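Side-chain contact in DUF3829 domain-containing protein (Bacteroides thetaiotaomicron, PDB 3RH3), which is of unknown function, an all-helical bacterial protein of the DUF3829-like family that is probably made as a lipoprotein: residues K204-E207 with K208-A211. Sequence-based numbering, arbitrary orientation.
Sequences KAAE and KIPA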
# COMPACT_ATOMS: atom_id res chain seq x y z
N LYS A 204 10.85 -15.44 -8.77
CA LYS A 204 11.78 -16.49 -9.20
C LYS A 204 12.16 -17.38 -8.03
O LYS A 204 12.34 -18.59 -8.21
CB LYS A 204 13.02 -15.88 -9.86
CG LYS A 204 12.68 -15.27 -11.22
CD LYS A 204 13.90 -14.88 -12.04
CE LYS A 204 13.52 -14.57 -13.47
NZ LYS A 204 12.99 -15.76 -14.19
N ALA A 205 12.27 -16.80 -6.82
CA ALA A 205 12.56 -17.55 -5.60
C ALA A 205 11.36 -18.42 -5.24
O ALA A 205 11.53 -19.61 -4.98
CB ALA A 205 12.92 -16.61 -4.47
N ALA A 206 10.14 -17.85 -5.32
CA ALA A 206 8.90 -18.60 -5.04
C ALA A 206 8.73 -19.79 -5.98
O ALA A 206 8.34 -20.86 -5.51
CB ALA A 206 7.69 -17.69 -5.14
N GLU A 207 9.06 -19.63 -7.28
CA GLU A 207 8.99 -20.71 -8.28
C GLU A 207 9.94 -21.88 -7.95
O GLU A 207 9.73 -22.98 -8.44
CB GLU A 207 9.33 -20.18 -9.68
CG GLU A 207 8.24 -19.36 -10.34
CD GLU A 207 8.70 -18.54 -11.53
OE1 GLU A 207 9.90 -18.61 -11.89
OE2 GLU A 207 7.87 -17.79 -12.09
N LYS A 208 10.99 -21.62 -7.14
CA LYS A 208 11.98 -22.63 -6.75
C LYS A 208 11.62 -23.32 -5.43
O LYS A 208 12.34 -24.24 -5.04
CB LYS A 208 13.37 -21.99 -6.62
CG LYS A 208 14.07 -21.73 -7.96
CD LYS A 208 15.08 -20.57 -7.88
CE LYS A 208 16.29 -20.83 -7.01
NZ LYS A 208 16.90 -19.57 -6.50
N ILE A 209 10.53 -22.87 -4.73
CA ILE A 209 10.10 -23.46 -3.45
C ILE A 209 9.74 -24.93 -3.70
O ILE A 209 8.95 -25.21 -4.61
CB ILE A 209 8.94 -22.70 -2.74
CG1 ILE A 209 9.38 -21.28 -2.32
CG2 ILE A 209 8.46 -23.47 -1.51
CD1 ILE A 209 8.25 -20.40 -1.82
N PRO A 210 10.35 -25.88 -2.96
CA PRO A 210 10.05 -27.30 -3.21
C PRO A 210 8.62 -27.65 -2.79
O PRO A 210 8.14 -27.18 -1.75
CB PRO A 210 11.09 -28.05 -2.37
CG PRO A 210 11.46 -27.10 -1.28
CD PRO A 210 11.34 -25.72 -1.87
N ALA A 211 7.94 -28.45 -3.62
CA ALA A 211 6.58 -28.92 -3.38
C ALA A 211 6.55 -29.84 -2.15
O ALA A 211 7.55 -30.51 -1.85
CB ALA A 211 6.07 -29.67 -4.61
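Ile209 carries CG1 anti to its own carbonyl carbon (chi1 -64°) and CD1 extended beyond it, which lays that branch back over Ala206: CD1 comes within 4.3 Å of the Ala206 CB, and CG1 lies 3.4 Å from the Ala206 O. Lys208 shares the first torsion (chi1 -77°), and its methylenes run back along the helix until CD is 3.4 Å from the Lys204 O. Lys208 N gives a hydrogen bond of 3.0 Å to the Ala205 O and only a weak one to the Lys204 O, while Ile209 N reaches the Ala206 O at 3.1 Å, nearly straight at 159°. Both of the stronger bonds span three residues, and both donors sit above the carbonyl plane. Ala206 and Ile209 both face helices 161-181 and 216-240, each touching Phe222. An alanine in place of Ile209 would lack the CG1–CD1 branch and would probably leave Ala206 without its contact to CD1 and take one apolar group off Phe222. The chemistry is divided by side: aliphatic contact turns inward to the neighbouring helices, while Lys204 and Lys208 stay on the exposed side.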